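Local structure of sugar kinase (Agrobacterium tumefaciens, 2RBC) at residues A[190-194]-A[195-199]. The protein is a putative sugar kinase of the ribokinase (pfkB) family that probably transfers a phosphate group from ATP to a carbohydrate. Numbering follows the deposited sequence.
With SO4 (sulfate ion), chain E.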
ATOM      1  N   ASP A 190      11.407  19.962  10.134  1.00 27.74           N
ATOM      2  CA  ASP A 190      11.928  18.647   9.794  1.00 28.46           C
ATOM      3  C   ASP A 190      12.688  18.688   8.466  1.00 28.93           C
ATOM      4  O   ASP A 190      12.795  19.703   7.828  1.00 28.76           O
ATOM      5  CB  ASP A 190      10.790  17.648   9.708  1.00 28.43           C
ATOM      6  CG  ASP A 190      11.183  16.254  10.139  1.00 31.60           C
ATOM      7  OD1 ASP A 190      12.388  15.868  10.102  1.00 34.19           O
ATOM      8  OD2 ASP A 190      10.255  15.563  10.598  1.00 38.57           O
ATOM      9  N   VAL A 191      13.229  17.544   8.085  1.00 29.99           N
ATOM     10  CA  VAL A 191      14.102  17.437   6.935  1.00 30.88           C
ATOM     11  C   VAL A 191      13.412  17.927   5.678  1.00 30.23           C
ATOM     12  O   VAL A 191      12.246  17.621   5.405  1.00 30.47           O
ATOM     13  CB  VAL A 191      14.608  15.988   6.795  1.00 31.41           C
ATOM     14  CG1 VAL A 191      15.313  15.822   5.512  1.00 33.95           C
ATOM     15  CG2 VAL A 191      15.541  15.662   7.979  1.00 31.31           C
ATOM     16  N   ALA A 192      14.130  18.769   4.966  1.00 29.82           N
ATOM     17  CA  ALA A 192      13.666  19.381   3.750  1.00 29.83           C
ATOM     18  C   ALA A 192      14.895  19.986   3.167  1.00 30.36           C
ATOM     19  O   ALA A 192      15.913  20.078   3.845  1.00 30.68           O
ATOM     20  CB  ALA A 192      12.631  20.499   4.024  1.00 28.74           C
ATOM     21  N   PRO A 193      14.806  20.438   1.915  1.00 31.23           N
ATOM     22  CA  PRO A 193      15.890  21.221   1.364  1.00 31.19           C
ATOM     23  C   PRO A 193      16.185  22.387   2.283  1.00 31.75           C
ATOM     24  O   PRO A 193      15.257  22.955   2.883  1.00 31.31           O
ATOM     25  CB  PRO A 193      15.335  21.695   0.031  1.00 31.37           C
ATOM     26  CG  PRO A 193      14.331  20.647  -0.347  1.00 30.88           C
ATOM     27  CD  PRO A 193      13.721  20.219   0.941  1.00 30.78           C
ATOM     28  N   VAL A 194      17.470  22.737   2.390  1.00 31.94           N
ATOM     29  CA  VAL A 194      17.907  23.821   3.274  1.00 31.85           C
ATOM     30  C   VAL A 194      17.241  25.118   2.911  1.00 30.85           C
ATOM     31  O   VAL A 194      16.939  25.896   3.772  1.00 30.86           O
ATOM     32  CB  VAL A 194      19.445  24.085   3.292  1.00 32.33           C
ATOM     33  CG1 VAL A 194      20.142  23.105   4.212  1.00 33.72           C
ATOM     34  CG2 VAL A 194      20.022  24.070   1.887  1.00 31.92           C
ATOM     35  N   GLU A 195      17.041  25.308   1.613  0.50 30.49           N
ATOM     36  CA  GLU A 195      16.345  26.450   1.065  0.50 29.69           C
ATOM     37  C   GLU A 195      14.971  26.601   1.706  0.50 29.56           C
ATOM     38  O   GLU A 195      14.585  27.690   2.128  0.50 28.99           O
ATOM     39  CB  GLU A 195      16.167  26.257  -0.450  0.50 30.41           C
ATOM     40  CG  GLU A 195      17.454  26.393  -1.281  0.50 30.48           C
ATOM     41  CD  GLU A 195      18.475  25.261  -1.081  0.50 30.16           C
ATOM     42  OE1 GLU A 195      18.076  24.136  -0.717  0.50 26.93           O
ATOM     43  OE2 GLU A 195      19.690  25.517  -1.305  0.50 31.38           O
ATOM     44  N   THR A 196      14.251  25.486   1.781  1.00 29.06           N
ATOM     45  CA  THR A 196      12.889  25.444   2.317  1.00 28.66           C
ATOM     46  C   THR A 196      12.877  25.828   3.810  1.00 27.77           C
ATOM     47  O   THR A 196      12.109  26.697   4.234  1.00 27.45           O
ATOM     48  CB  THR A 196      12.273  24.060   2.111  1.00 29.06           C
ATOM     49  OG1 THR A 196      12.097  23.857   0.705  1.00 29.13           O
ATOM     50  CG2 THR A 196      10.931  23.918   2.823  1.00 28.36           C
ATOM     51  N   LEU A 197      13.754  25.196   4.581  1.00 27.06           N
ATOM     52  CA  LEU A 197      13.931  25.501   6.007  1.00 26.88           C
ATOM     53  C   LEU A 197      14.314  26.967   6.200  1.00 26.95           C
ATOM     54  O   LEU A 197      13.759  27.637   7.057  1.00 25.96           O
ATOM     55  CB  LEU A 197      14.983  24.569   6.636  1.00 26.64           C
ATOM     56  CG  LEU A 197      14.570  23.124   6.915  1.00 26.34           C
ATOM     57  CD1 LEU A 197      15.773  22.223   7.247  1.00 28.16           C
ATOM     58  CD2 LEU A 197      13.549  23.101   8.017  1.00 26.98           C
ATOM     59  N   GLU A 198      15.237  27.470   5.381  1.00 27.23           N
ATOM     60  CA  GLU A 198      15.703  28.858   5.504  1.00 27.79           C
ATOM     61  C   GLU A 198      14.629  29.833   5.104  1.00 26.66           C
ATOM     62  O   GLU A 198      14.597  30.931   5.608  1.00 26.15           O
ATOM     63  CB  GLU A 198      16.974  29.094   4.669  1.00 28.03           C
ATOM     64  CG  GLU A 198      18.204  28.388   5.241  1.00 29.99           C
ATOM     65  CD  GLU A 198      19.413  28.357   4.287  1.00 31.23           C
ATOM     66  OE1 GLU A 198      19.264  28.512   3.039  1.00 33.69           O
ATOM     67  OE2 GLU A 198      20.530  28.181   4.823  1.00 36.70           O
ATOM     68  N   GLY A 199      13.743  29.424   4.195  1.00 26.47           N
ATOM     69  CA  GLY A 199      12.606  30.261   3.815  1.00 25.66           C
ATOM     70  C   GLY A 199      11.513  30.364   4.870  1.00 25.38           C
ATOM     71  O   GLY A 199      10.896  31.402   5.043  1.00 26.29           O
TER
HETATM   72  S   SO4 E 325      19.795  20.612   0.488  1.00111.54           S
HETATM   73  O1  SO4 E 325      21.191  20.345   0.839  1.00112.01           O
HETATM   74  O2  SO4 E 325      19.709  21.666  -0.524  1.00111.66           O
HETATM   75  O3  SO4 E 325      19.149  19.391   0.001  1.00111.75           O
HETATM   76  O4  SO4 E 325      19.119  21.078   1.685  1.00111.77           O
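P193 is the N-cap of helix 194-200, and its O accepts L197 N at 3.2 Å, nearly straight (N-H...O 167°) and in the carbonyl plane. The same oxygen also takes a weak, strongly bent bond from T196 N, so two amides converge on the one carbonyl. One residue further along, E198 N donates to V194 O at 2.8 Å, tilted modestly out of that carbonyl's plane, repeating the i+4 pattern that L197 N to P193 O began.

The side chains close in around this backbone start. The proline ring and the T196 side chain run alongside each other in a common direction, with T196 OG1 4.0 Å from P193 CG. The threonine methyl stands anti to its own backbone N (OG1 at chi1 -67°), which turns it to the alanine: T196 CG2 lies 4.0 Å from A192 CB. L197 reaches back along the incoming loop: its CD2 rests 3.5 Å from D190 O, while CD1 lies near both D190 O and A192 O. The E198 side chain runs alongside V194 O, with E198 CG 3.2 Å from it. E195 folds back at chi2 (69°), laying its carboxylate beside V194 CG2.

A sulfate, probably from the crystallisation liquor, sits at this helix start, hydrogen-bonded to R216 NH1. V194 N also faces sulfate O4, but the modelled separation is too short to trust, so that bond is doubtful in detail. Helix N-termini commonly receive anions this way.

Farther back, D190 OD1 accepts V191 N at 2.8 Å and is also hydrogen-bonded to S210 OG, tying the loop to the end of the neighbouring parallel strand 206-210. The turn is thus the strand-to-helix connection of the beta-alpha-beta crossover formed by strand 185-189, helix 194-200 and strand 206-210, with V165 against A192 and L197, and helix 211-218 packing on V191, V194 and E198.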